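Putative endoribonuclease (Klebsiella pneumoniae, PDB 3LYB) is a putative endoribonuclease of the L-PSP type in the YjgF-like superfamily, a role inferred and not demonstrated. Local coordinates at residues P31-T36 against S73-E78; E52-T57 against S111-L116; G67-Q72 against V139-E144; Q99-L104 against S125-V130. One frame throughout, in Å; residues are numbered along the deposited sequence.

Interaction 1: residues P31-T36 against S73-E78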
loop_
_atom_site.group_PDB
_atom_site.type_symbol
_atom_site.label_atom_id
_atom_site.label_comp_id
_atom_site.label_asym_id
_atom_site.label_seq_id
_atom_site.Cartn_x
_atom_site.Cartn_y
_atom_site.Cartn_z
ATOM N N PRO B 31 -2.681 8.788 -27.709
ATOM C CA PRO B 31 -2.367 7.853 -28.802
ATOM C C PRO B 31 -3.480 6.849 -29.113
ATOM O O PRO B 31 -3.315 5.653 -28.885
ATOM C CB PRO B 31 -1.140 7.132 -28.280
ATOM C CG PRO B 31 -1.329 7.134 -26.787
ATOM C CD PRO B 31 -2.022 8.411 -26.442
ATOM N N VAL B 32 -4.605 7.335 -29.630
ATOM C CA VAL B 32 -5.678 6.459 -30.052
ATOM C C VAL B 32 -5.873 6.542 -31.545
ATOM O O VAL B 32 -5.750 7.622 -32.146
ATOM C CB VAL B 32 -7.031 6.797 -29.392
ATOM C CG1 VAL B 32 -6.897 6.834 -27.872
ATOM C CG2 VAL B 32 -7.603 8.120 -29.948
ATOM N N ASN B 33 -6.192 5.395 -32.143
ATOM C CA ASN B 33 -6.580 5.360 -33.543
ATOM C C ASN B 33 -7.940 6.053 -33.709
ATOM O O ASN B 33 -8.910 5.649 -33.059
ATOM C CB ASN B 33 -6.635 3.921 -34.042
ATOM C CG ASN B 33 -5.921 3.741 -35.371
ATOM O OD1 ASN B 33 -6.080 4.555 -36.287
ATOM N ND2 ASN B 33 -5.124 2.668 -35.481
ATOM N N PRO B 34 -8.013 7.121 -34.539
ATOM C CA PRO B 34 -9.351 7.695 -34.788
ATOM C C PRO B 34 -10.262 6.678 -35.490
ATOM O O PRO B 34 -11.484 6.754 -35.378
ATOM C CB PRO B 34 -9.065 8.903 -35.701
ATOM C CG PRO B 34 -7.611 9.237 -35.465
ATOM C CD PRO B 34 -6.949 7.892 -35.209
ATOM N N LEU B 35 -9.642 5.721 -36.185
ATOM C CA LEU B 35 -10.368 4.652 -36.878
ATOM C C LEU B 35 -10.740 3.540 -35.893
ATOM O O LEU B 35 -11.794 3.602 -35.249
ATOM C CB LEU B 35 -9.541 4.100 -38.056
ATOM N N THR B 36 -9.857 2.550 -35.760
ATOM C CA THR B 36 -10.092 1.375 -34.913
ATOM C C THR B 36 -10.721 1.708 -33.554
ATOM O O THR B 36 -11.647 1.028 -33.104
ATOM C CB THR B 36 -8.793 0.576 -34.705
ATOM N N SER B 73 4.346 8.097 -28.101
ATOM C CA SER B 73 4.854 9.440 -28.257
ATOM C C SER B 73 4.797 9.820 -29.722
ATOM O O SER B 73 4.341 10.921 -30.091
ATOM C CB SER B 73 6.282 9.553 -27.738
ATOM O OG SER B 73 6.347 9.217 -26.360
ATOM N N TRP B 74 5.244 8.889 -30.563
ATOM C CA TRP B 74 5.369 9.198 -31.958
ATOM C C TRP B 74 3.960 9.483 -32.466
ATOM O O TRP B 74 3.693 10.534 -33.062
ATOM C CB TRP B 74 6.053 8.071 -32.737
ATOM C CG TRP B 74 5.952 8.328 -34.205
ATOM C CD1 TRP B 74 6.774 9.127 -34.959
ATOM C CD2 TRP B 74 4.919 7.865 -35.085
ATOM N NE1 TRP B 74 6.328 9.162 -36.264
ATOM C CE2 TRP B 74 5.195 8.393 -36.369
ATOM C CE3 TRP B 74 3.799 7.038 -34.916
ATOM C CZ2 TRP B 74 4.387 8.121 -37.487
ATOM C CZ3 TRP B 74 2.992 6.758 -36.023
ATOM C CH2 TRP B 74 3.298 7.298 -37.296
ATOM N N TYR B 75 3.052 8.562 -32.176
ATOM C CA TYR B 75 1.675 8.672 -32.610
ATOM C C TYR B 75 1.039 10.000 -32.219
ATOM O O TYR B 75 0.255 10.568 -32.957
ATOM C CB TYR B 75 0.879 7.495 -32.047
ATOM C CG TYR B 75 -0.324 7.175 -32.863
ATOM C CD1 TYR B 75 -0.270 6.198 -33.864
ATOM C CD2 TYR B 75 -1.528 7.867 -32.667
ATOM C CE1 TYR B 75 -1.396 5.909 -34.651
ATOM C CE2 TYR B 75 -2.661 7.582 -33.438
ATOM C CZ TYR B 75 -2.586 6.615 -34.433
ATOM O OH TYR B 75 -3.714 6.345 -35.199
ATOM N N VAL B 76 1.381 10.500 -31.047
ATOM C CA VAL B 76 0.771 11.717 -30.558
ATOM C C VAL B 76 1.377 12.911 -31.260
ATOM O O VAL B 76 0.661 13.819 -31.691
ATOM C CB VAL B 76 0.949 11.870 -29.023
ATOM C CG1 VAL B 76 0.833 13.343 -28.585
ATOM C CG2 VAL B 76 -0.058 11.035 -28.314
ATOM N N LEU B 77 2.706 12.910 -31.331
ATOM C CA LEU B 77 3.438 13.990 -31.969
ATOM C C LEU B 77 3.081 14.145 -33.445
ATOM O O LEU B 77 2.833 15.258 -33.910
ATOM C CB LEU B 77 4.928 13.812 -31.761
ATOM C CG LEU B 77 5.378 14.153 -30.338
ATOM C CD1 LEU B 77 6.845 13.839 -30.140
ATOM C CD2 LEU B 77 5.107 15.619 -29.989
ATOM N N GLU B 78 3.000 13.021 -34.155
ATOM C CA GLU B 78 2.564 13.007 -35.549
ATOM C C GLU B 78 1.118 13.473 -35.720
ATOM O O GLU B 78 0.798 14.128 -36.711
ATOM C CB GLU B 78 2.792 11.623 -36.176
ATOM C CG GLU B 78 2.272 11.442 -37.621
ATOM C CD GLU B 78 3.075 12.214 -38.697
ATOM O OE1 GLU B 78 4.174 12.741 -38.390
ATOM O OE2 GLU B 78 2.589 12.269 -39.858
#
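The backbones of Pro31 and Val76 come closest here, with CA atoms 5.3 Å apart, where an extended loop passes the flank of a helix. This is loop-on-helix packing in a YjgF-like alpha/beta fold. The loop follows strand 23-26, and the helix is the long one, 60-85, that backs the sheet. Tyr75 carries most of the contact. Its CG lies anti to the backbone N (chi1 -155°), which sends the ring out from the helix and along Pro31, Val32 and Asn33. The CD2 side of the ring meets Pro31 CA. Further out, Tyr75 CE2 is 3.3 Å from Val32 O, which approaches the ring at an oblique slant. The side chains of Asn33 and Tyr75 run at about a right angle, with the amide and ring planes 69° apart. Tyr75 OH is 3.2 Å from Asn33 OD1. Pro34 comes from the opposite direction, its CD 3.6 Å from Tyr75 OH. At the buried end, Pro31 and Val76 make an apolar contact. Pro31 is also hydrogen-bonded through its backbone to Val40, and Val32 packs on Phe60 of the second subunit. Val76 uses a single methyl: CG2, which sits beside its own backbone N, is 3.8 Å from Pro31 CD and 3.5 Å from Pro31 N.

Interaction 2: residues E52-T57 against S111-L116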
loop_
_atom_site.group_PDB
_atom_site.type_symbol
_atom_site.label_atom_id
_atom_site.label_comp_id
_atom_site.label_asym_id
_atom_site.label_seq_id
_atom_site.Cartn_x
_atom_site.Cartn_y
_atom_site.Cartn_z
ATOM N N GLU B 52 12.643 1.783 -36.462
ATOM C CA GLU B 52 14.107 1.908 -36.223
ATOM C C GLU B 52 14.450 3.390 -36.107
ATOM O O GLU B 52 15.432 3.751 -35.497
ATOM C CB GLU B 52 15.006 1.020 -37.151
ATOM C CG GLU B 52 16.599 0.978 -36.889
ATOM C CD GLU B 52 17.107 0.382 -35.528
ATOM O OE1 GLU B 52 17.368 -0.854 -35.435
ATOM O OE2 GLU B 52 17.329 1.175 -34.566
ATOM N N LEU B 53 13.550 4.240 -36.570
ATOM C CA LEU B 53 13.670 5.678 -36.323
ATOM C C LEU B 53 13.345 6.102 -34.874
ATOM O O LEU B 53 13.768 7.180 -34.429
ATOM C CB LEU B 53 12.783 6.461 -37.299
ATOM C CG LEU B 53 12.836 7.985 -37.269
ATOM C CD1 LEU B 53 14.211 8.481 -37.659
ATOM C CD2 LEU B 53 11.797 8.524 -38.200
ATOM N N LEU B 54 12.576 5.283 -34.153
ATOM C CA LEU B 54 12.357 5.519 -32.725
ATOM C C LEU B 54 13.426 4.805 -31.891
ATOM O O LEU B 54 13.503 4.996 -30.687
ATOM C CB LEU B 54 10.938 5.132 -32.277
ATOM C CG LEU B 54 9.752 5.745 -33.046
ATOM C CD1 LEU B 54 8.411 5.071 -32.714
ATOM C CD2 LEU B 54 9.677 7.275 -32.942
ATOM N N GLY B 55 14.254 3.996 -32.537
ATOM C CA GLY B 55 15.363 3.355 -31.849
ATOM C C GLY B 55 15.098 1.899 -31.513
ATOM O O GLY B 55 15.727 1.347 -30.606
ATOM N N ALA B 56 14.170 1.267 -32.231
ATOM C CA ALA B 56 13.963 -0.171 -32.074
ATOM C C ALA B 56 15.277 -0.930 -32.301
ATOM O O ALA B 56 16.089 -0.546 -33.145
ATOM C CB ALA B 56 12.891 -0.649 -33.020
ATOM N N THR B 57 15.509 -1.994 -31.537
ATOM C CA THR B 57 16.794 -2.698 -31.612
ATOM C C THR B 57 16.652 -4.062 -32.270
ATOM O O THR B 57 17.642 -4.660 -32.677
ATOM C CB THR B 57 17.415 -2.904 -30.223
ATOM O OG1 THR B 57 16.505 -3.666 -29.422
ATOM C CG2 THR B 57 17.713 -1.570 -29.549
ATOM N N SER B 111 11.608 12.399 -25.173
ATOM C CA SER B 111 12.591 13.376 -25.598
ATOM C C SER B 111 13.319 12.948 -26.880
ATOM O O SER B 111 13.552 13.769 -27.738
ATOM C CB SER B 111 13.588 13.627 -24.462
ATOM O OG SER B 111 14.619 14.495 -24.882
ATOM N N ARG B 112 13.673 11.670 -27.002
ATOM C CA ARG B 112 14.264 11.169 -28.242
ATOM C C ARG B 112 13.304 11.509 -29.385
ATOM O O ARG B 112 13.685 12.177 -30.353
ATOM C CB ARG B 112 14.545 9.652 -28.160
ATOM C CG ARG B 112 14.763 8.946 -29.517
ATOM C CD ARG B 112 14.891 7.404 -29.390
ATOM N NE ARG B 112 15.987 6.997 -28.503
ATOM C CZ ARG B 112 16.130 5.795 -27.937
ATOM N NH1 ARG B 112 15.265 4.818 -28.150
ATOM N NH2 ARG B 112 17.165 5.568 -27.154
ATOM N N VAL B 113 12.051 11.091 -29.233
ATOM C CA VAL B 113 11.034 11.293 -30.257
ATOM C C VAL B 113 10.782 12.767 -30.572
ATOM O O VAL B 113 10.632 13.142 -31.742
ATOM C CB VAL B 113 9.724 10.593 -29.870
ATOM C CG1 VAL B 113 8.691 10.703 -30.974
ATOM C CG2 VAL B 113 10.000 9.136 -29.573
ATOM N N ARG B 114 10.746 13.604 -29.541
ATOM C CA ARG B 114 10.423 15.007 -29.760
ATOM C C ARG B 114 11.481 15.683 -30.618
ATOM O O ARG B 114 11.148 16.493 -31.470
ATOM C CB ARG B 114 10.219 15.774 -28.460
ATOM C CG ARG B 114 9.529 17.092 -28.701
ATOM C CD ARG B 114 9.362 17.933 -27.481
ATOM N NE ARG B 114 10.583 18.046 -26.695
ATOM C CZ ARG B 114 10.662 18.690 -25.531
ATOM N NH1 ARG B 114 9.587 19.299 -25.023
ATOM N NH2 ARG B 114 11.815 18.725 -24.871
ATOM N N LYS B 115 12.741 15.336 -30.406
ATOM C CA LYS B 115 13.828 15.801 -31.264
ATOM C C LYS B 115 13.561 15.577 -32.773
ATOM O O LYS B 115 13.856 16.452 -33.600
ATOM C CB LYS B 115 15.134 15.125 -30.879
ATOM C CG LYS B 115 15.828 15.748 -29.711
ATOM C CD LYS B 115 17.090 14.929 -29.377
ATOM C CE LYS B 115 17.700 15.338 -28.037
ATOM N NZ LYS B 115 18.508 14.241 -27.434
ATOM N N LEU B 116 13.001 14.418 -33.119
ATOM C CA LEU B 116 12.651 14.125 -34.507
ATOM C C LEU B 116 11.643 15.097 -35.127
ATOM O O LEU B 116 11.487 15.110 -36.336
ATOM C CB LEU B 116 12.117 12.687 -34.667
ATOM C CG LEU B 116 12.834 11.487 -34.033
ATOM C CD1 LEU B 116 12.021 10.215 -34.239
ATOM C CD2 LEU B 116 14.266 11.301 -34.518
#
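Leu54 lays its CD2 methyl against Val113, 3.9 Å from Val113 CG2. The same methyl also meets Leu116, with Leu54 CD2 4.0 Å from Leu116 CD1, and these two side chains run at about a right angle. Leu53 and Leu116 instead reach toward each other tip to tip, and Leu53 CG is 3.8 Å from Leu116 CD1. That methyl also lies close to the carbonyl of Leu53. Leu54 and Val113 form the buried part of this patch, while Leu53 and Leu116 lie at its exposed border.

Arg112 supplies the polar part. Its chain bends at chi3 (-58°), which turns the guanidinium toward the end of the other helix. Arg112 NH1 donates to Leu54 O at 3.1 Å, with an N-H...O angle of 153°. The donor lies in the carbonyl plane, but the oxygen is tilted 19° from the guanidinium plane. Leu54 O belongs to the last turn, which ends in a Schellman motif with Gly55 at positive phi as its C-prime residue. The positive charge probably suits the carbonyl-rich end of the helix. Gln66 adds a second link, taking a weak bond from Arg112 NH1 and donating to Gly55 O.

Around the contact, Lys115 makes a salt bridge with Glu59 of the third subunit. Helices 48-54 and 107-115 meet beside helix 60-85, whose Trp74 packs on Leu54 and whose Leu70 and Leu77 pack on Val113.

Interaction 3: residues G67-Q72 against V139-E144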
loop_
_atom_site.group_PDB
_atom_site.type_symbol
_atom_site.label_atom_id
_atom_site.label_comp_id
_atom_site.label_asym_id
_atom_site.label_seq_id
_atom_site.Cartn_x
_atom_site.Cartn_y
_atom_site.Cartn_z
ATOM N N GLY B 67 8.979 -0.132 -26.655
ATOM C CA GLY B 67 7.961 -0.012 -27.695
ATOM C C GLY B 67 6.783 0.867 -27.355
ATOM O O GLY B 67 6.406 1.731 -28.159
ATOM N N PRO B 68 6.173 0.665 -26.171
ATOM C CA PRO B 68 4.899 1.377 -25.968
ATOM C C PRO B 68 5.020 2.901 -25.811
ATOM O O PRO B 68 4.230 3.656 -26.415
ATOM C CB PRO B 68 4.320 0.700 -24.725
ATOM C CG PRO B 68 4.946 -0.695 -24.765
ATOM C CD PRO B 68 6.351 -0.423 -25.191
ATOM N N ILE B 69 6.001 3.358 -25.039
ATOM C CA ILE B 69 6.199 4.793 -24.867
ATOM C C ILE B 69 6.655 5.466 -26.182
ATOM O O ILE B 69 6.206 6.583 -26.496
ATOM C CB ILE B 69 7.136 5.106 -23.676
ATOM C CG1 ILE B 69 7.291 6.606 -23.440
ATOM C CG2 ILE B 69 8.480 4.509 -23.891
ATOM C CD1 ILE B 69 5.991 7.398 -23.409
ATOM N N LEU B 70 7.529 4.789 -26.940
ATOM C CA LEU B 70 8.049 5.330 -28.198
ATOM C C LEU B 70 6.907 5.439 -29.190
ATOM O O LEU B 70 6.643 6.505 -29.739
ATOM C CB LEU B 70 9.189 4.456 -28.744
ATOM C CG LEU B 70 10.527 4.484 -27.975
ATOM C CD1 LEU B 70 11.498 3.408 -28.488
ATOM C CD2 LEU B 70 11.182 5.869 -27.988
ATOM N N ALA B 71 6.185 4.342 -29.354
ATOM C CA ALA B 71 5.054 4.307 -30.261
ATOM C C ALA B 71 3.995 5.333 -29.912
ATOM O O ALA B 71 3.513 6.029 -30.788
ATOM C CB ALA B 71 4.452 2.917 -30.299
ATOM N N GLN B 72 3.627 5.435 -28.638
ATOM C CA GLN B 72 2.601 6.396 -28.222
ATOM C C GLN B 72 3.082 7.840 -28.409
ATOM O O GLN B 72 2.321 8.712 -28.855
ATOM C CB GLN B 72 2.174 6.154 -26.772
ATOM C CG GLN B 72 1.313 4.880 -26.532
ATOM C CD GLN B 72 0.798 4.781 -25.098
ATOM O OE1 GLN B 72 0.947 5.709 -24.315
ATOM N NE2 GLN B 72 0.210 3.663 -24.756
ATOM N N VAL B 139 -2.661 4.549 -21.364
ATOM C CA VAL B 139 -2.161 5.725 -22.043
ATOM C C VAL B 139 -1.037 6.360 -21.209
ATOM O O VAL B 139 -1.258 6.804 -20.095
ATOM C CB VAL B 139 -3.326 6.704 -22.366
ATOM C CG1 VAL B 139 -2.849 8.121 -22.619
ATOM C CG2 VAL B 139 -4.143 6.173 -23.535
ATOM N N LEU B 140 0.164 6.400 -21.764
ATOM C CA LEU B 140 1.374 6.775 -21.031
ATOM C C LEU B 140 1.822 8.229 -21.195
ATOM O O LEU B 140 2.641 8.729 -20.409
ATOM C CB LEU B 140 2.529 5.870 -21.453
ATOM C CG LEU B 140 2.334 4.356 -21.353
ATOM C CD1 LEU B 140 3.504 3.627 -22.056
ATOM C CD2 LEU B 140 2.279 3.982 -19.913
ATOM N N ILE B 141 1.275 8.903 -22.198
ATOM C CA ILE B 141 1.711 10.243 -22.572
ATOM C C ILE B 141 0.541 10.965 -23.217
ATOM O O ILE B 141 -0.197 10.384 -23.985
ATOM C CB ILE B 141 2.932 10.186 -23.542
ATOM C CG1 ILE B 141 3.325 11.573 -24.038
ATOM C CG2 ILE B 141 2.659 9.269 -24.756
ATOM C CD1 ILE B 141 4.184 12.349 -23.101
ATOM N N GLU B 142 0.335 12.218 -22.872
ATOM C CA GLU B 142 -0.667 13.014 -23.557
ATOM C C GLU B 142 -0.101 14.414 -23.705
ATOM O O GLU B 142 0.361 14.992 -22.708
ATOM C CB GLU B 142 -1.977 13.060 -22.779
ATOM C CG GLU B 142 -2.780 14.306 -23.120
ATOM C CD GLU B 142 -4.235 14.246 -22.713
ATOM O OE1 GLU B 142 -4.656 13.215 -22.148
ATOM O OE2 GLU B 142 -4.965 15.243 -22.960
ATOM N N VAL B 143 -0.112 14.942 -24.934
ATOM C CA VAL B 143 0.456 16.283 -25.209
ATOM C C VAL B 143 -0.598 17.273 -25.639
ATOM O O VAL B 143 -1.478 16.942 -26.411
ATOM C CB VAL B 143 1.548 16.270 -26.296
ATOM C CG1 VAL B 143 2.135 17.672 -26.451
ATOM C CG2 VAL B 143 2.643 15.300 -25.950
ATOM N N GLU B 144 -0.508 18.483 -25.112
ATOM C CA GLU B 144 -1.398 19.577 -25.480
ATOM C C GLU B 144 -0.582 20.635 -26.210
ATOM O O GLU B 144 0.471 21.035 -25.747
ATOM C CB GLU B 144 -2.053 20.175 -24.225
ATOM C CG GLU B 144 -2.971 21.377 -24.464
ATOM C CD GLU B 144 -3.151 22.236 -23.210
ATOM O OE1 GLU B 144 -3.791 21.751 -22.254
ATOM O OE2 GLU B 144 -2.666 23.400 -23.166
#
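Gln72 accepts a hydrogen bond from the backbone of Leu140, with Leu140 N 2.8 Å from Gln72 OE1 and an N-H...O angle of 162°. The N-H arrives in the plane of the amide carbonyl, on a lone pair of OE1. Leu140 crosses Gln72 at about a right angle and runs on to the start of the segment 67-72. There Leu140 CD1 is 4.0 Å from Pro68 CB and 3.9 Å from Ile69 N. That N lies at a kink, with no bond to the preceding helical turn. Ile141 faces the same helix with its CG2 methyl, which is 3.7 Å from Gln72 CB and 4.1 Å from Ile69 CD1. The two isoleucines cross at about a right angle.

Several neighbours fix these groups. The chain of Gln72 is extended beyond CG, which carries its amide across to the turn before strand 141-148. Its NE2 donates to Thr138 O and Val40 O. Behind the isoleucines, Ile141 packs on Phe101 and Tyr110, while Ile69 packs on His106 and Tyr109. The contact thus joins helix 60-85 to the start of a central strand.

Both ends of a buried amide are in use: OE1 accepts one backbone N-H, and NE2 serves two backbone carbonyls. This three-way grip ties two loops to the helix and should hold the amide in one rotation.

Interaction 4: residues Q99-L104 against S125-V130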
loop_
_atom_site.group_PDB
_atom_site.type_symbol
_atom_site.label_atom_id
_atom_site.label_comp_id
_atom_site.label_asym_id
_atom_site.label_seq_id
_atom_site.Cartn_x
_atom_site.Cartn_y
_atom_site.Cartn_z
ATOM N N GLN B 99 3.016 18.563 -21.679
ATOM C CA GLN B 99 3.164 17.116 -21.757
ATOM C C GLN B 99 2.931 16.408 -20.424
ATOM O O GLN B 99 3.605 16.679 -19.437
ATOM C CB GLN B 99 4.546 16.778 -22.295
ATOM C CG GLN B 99 4.776 17.275 -23.732
ATOM C CD GLN B 99 6.090 18.001 -23.876
ATOM O OE1 GLN B 99 6.804 17.795 -24.838
ATOM N NE2 GLN B 99 6.414 18.869 -22.918
ATOM N N TYR B 100 1.987 15.472 -20.431
ATOM C CA TYR B 100 1.524 14.761 -19.253
ATOM C C TYR B 100 1.935 13.296 -19.300
ATOM O O TYR B 100 1.609 12.586 -20.242
ATOM C CB TYR B 100 0.005 14.836 -19.219
ATOM C CG TYR B 100 -0.579 16.233 -19.110
ATOM C CD1 TYR B 100 -0.597 16.897 -17.888
ATOM C CD2 TYR B 100 -1.137 16.872 -20.223
ATOM C CE1 TYR B 100 -1.131 18.158 -17.763
ATOM C CE2 TYR B 100 -1.691 18.150 -20.115
ATOM C CZ TYR B 100 -1.695 18.782 -18.867
ATOM O OH TYR B 100 -2.231 20.046 -18.706
ATOM N N PHE B 101 2.633 12.841 -18.267
ATOM C CA PHE B 101 3.093 11.459 -18.192
ATOM C C PHE B 101 2.496 10.726 -17.022
ATOM O O PHE B 101 2.286 11.312 -15.956
ATOM C CB PHE B 101 4.600 11.406 -17.953
ATOM C CG PHE B 101 5.430 11.892 -19.089
ATOM C CD1 PHE B 101 5.527 13.254 -19.372
ATOM C CD2 PHE B 101 6.162 10.982 -19.861
ATOM C CE1 PHE B 101 6.337 13.700 -20.419
ATOM C CE2 PHE B 101 6.976 11.426 -20.912
ATOM C CZ PHE B 101 7.060 12.796 -21.189
ATOM N N ARG B 102 2.284 9.432 -17.200
ATOM C CA ARG B 102 2.038 8.539 -16.080
ATOM C C ARG B 102 3.321 8.236 -15.319
ATOM O O ARG B 102 3.280 7.868 -14.158
ATOM C CB ARG B 102 1.410 7.227 -16.569
ATOM C CG ARG B 102 -0.075 7.386 -16.805
ATOM C CD ARG B 102 -0.844 6.115 -16.755
ATOM N NE ARG B 102 -1.035 5.666 -15.397
ATOM C CZ ARG B 102 -0.819 4.423 -14.970
ATOM N NH1 ARG B 102 -0.425 3.474 -15.810
ATOM N NH2 ARG B 102 -1.039 4.124 -13.693
ATOM N N ASN B 103 4.462 8.373 -15.984
ATOM C CA ASN B 103 5.745 7.977 -15.406
ATOM C C ASN B 103 6.915 8.731 -16.029
ATOM O O ASN B 103 7.328 8.418 -17.150
ATOM C CB ASN B 103 5.961 6.479 -15.606
ATOM C CG ASN B 103 7.133 5.957 -14.825
ATOM O OD1 ASN B 103 8.135 6.645 -14.606
ATOM N ND2 ASN B 103 7.012 4.736 -14.381
ATOM N N LEU B 104 7.467 9.693 -15.302
ATOM C CA LEU B 104 8.561 10.488 -15.862
ATOM C C LEU B 104 9.845 9.692 -16.178
ATOM O O LEU B 104 10.757 10.218 -16.834
ATOM C CB LEU B 104 8.870 11.727 -15.010
ATOM C CG LEU B 104 7.820 12.840 -15.091
ATOM C CD1 LEU B 104 8.157 14.005 -14.169
ATOM C CD2 LEU B 104 7.625 13.352 -16.512
ATOM N N SER B 125 7.875 24.425 -23.039
ATOM C CA SER B 125 7.610 23.062 -22.562
ATOM C C SER B 125 7.269 22.931 -21.072
ATOM O O SER B 125 7.965 23.434 -20.189
ATOM C CB SER B 125 8.797 22.162 -22.934
ATOM O OG SER B 125 8.592 20.822 -22.584
ATOM N N THR B 126 6.168 22.255 -20.818
ATOM C CA THR B 126 5.828 21.828 -19.485
ATOM C C THR B 126 5.701 20.309 -19.472
ATOM O O THR B 126 5.113 19.704 -20.380
ATOM C CB THR B 126 4.526 22.488 -18.997
ATOM O OG1 THR B 126 4.725 23.892 -18.942
ATOM C CG2 THR B 126 4.141 21.997 -17.605
ATOM N N VAL B 127 6.250 19.705 -18.434
ATOM C CA VAL B 127 6.303 18.257 -18.315
ATOM C C VAL B 127 5.938 17.890 -16.891
ATOM O O VAL B 127 6.673 18.230 -15.961
ATOM C CB VAL B 127 7.724 17.747 -18.579
ATOM C CG1 VAL B 127 7.757 16.261 -18.469
ATOM C CG2 VAL B 127 8.242 18.204 -19.943
ATOM N N VAL B 128 4.813 17.201 -16.711
ATOM C CA VAL B 128 4.439 16.697 -15.384
ATOM C C VAL B 128 3.977 15.238 -15.379
ATOM O O VAL B 128 3.408 14.738 -16.359
ATOM C CB VAL B 128 3.347 17.550 -14.718
ATOM C CG1 VAL B 128 3.875 18.958 -14.436
ATOM C CG2 VAL B 128 2.032 17.538 -15.546
ATOM N N GLN B 129 4.211 14.574 -14.245
ATOM C CA GLN B 129 3.691 13.236 -14.018
ATOM C C GLN B 129 2.346 13.337 -13.325
ATOM O O GLN B 129 2.240 13.813 -12.177
ATOM C CB GLN B 129 4.651 12.386 -13.190
ATOM C CG GLN B 129 4.160 10.954 -13.008
ATOM C CD GLN B 129 5.208 10.012 -12.414
ATOM O OE1 GLN B 129 6.373 9.996 -12.820
ATOM N NE2 GLN B 129 4.786 9.220 -11.465
ATOM N N VAL B 130 1.320 12.870 -14.019
ATOM C CA VAL B 130 -0.017 12.793 -13.435
ATOM C C VAL B 130 -0.389 11.329 -13.205
ATOM O O VAL B 130 0.391 10.452 -13.513
ATOM C CB VAL B 130 -1.046 13.545 -14.311
ATOM C CG1 VAL B 130 -0.555 15.000 -14.584
ATOM C CG2 VAL B 130 -1.293 12.804 -15.601
#
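Gln99 keeps CG beside its own backbone N (chi1 -63°) and bends at chi2 (132°), which turns its amide toward Ser125 and Thr126. Gln129 does the reverse: CG is anti to the backbone N (chi1 -177°) and the extended chain reaches Leu104. Gln99 NE2 donates to Ser125 OG at 2.9 Å and to Thr126 O at 3.0 Å, both close to its amide plane. Thr126 O also accepts from Gln99 N at 2.7 Å, so two donors grip it from opposite faces of its carbonyl plane. Tyr110 OH bonds to Gln99 OE1. At the other end, Leu104 N donates to Gln129 OE1 at 2.7 Å, from above the plane of that carbonyl.

Between these amides the strands pair in parallel, Gln99 with Val127, Tyr100 with Val128 and Phe101 with Gln129. Val128 uses both backbone groups, N to Gln99 O and O to Phe101 N, and Val130 N bonds to Phe101 O. On one face, Val127 CG1 sits between Phe101 CE1 and Leu104 CD2, each 3.5 Å away. Phe101 and Tyr110 meet edge-to-face, and Phe107 covers the same side. On the other face, Tyr100 CD1 touches Val128 CG2 at 3.6 Å and Val130 CG1 at 3.8 Å, and Tyr100 packs on Thr126 of the fourth subunit.

Val128 and Gln129 also pair antiparallel with a strand of the fifth subunit, continuing the sheet. Within the chain this is a beta-alpha-beta crossover, strand 94-101, helix 107-115, strand 124-129, as in YjgF-like proteins.

How the interactions relate
Interactions 3 and 4 are buried, and interactions 1 and 2 partly so. Interactions 1 and 3 both use helix 60-85, on successive turns, and meet where Pro31 packs on Gln72. Interaction 3 joins that helix to strand 141-148, which is bonded to strand 94-101 of interaction 4. Interaction 2 adds two further helices, and its Leu54 and Val113 pack against residues of interactions 1 and 3. It reaches interaction 4 through Arg114, which bonds to Ser125. The chemistry follows the place: mostly backbone pairing in the sheet, a single amide where the helix meets the start of a central strand, an arginine at a helix end, and mainly nonpolar contact at the loop.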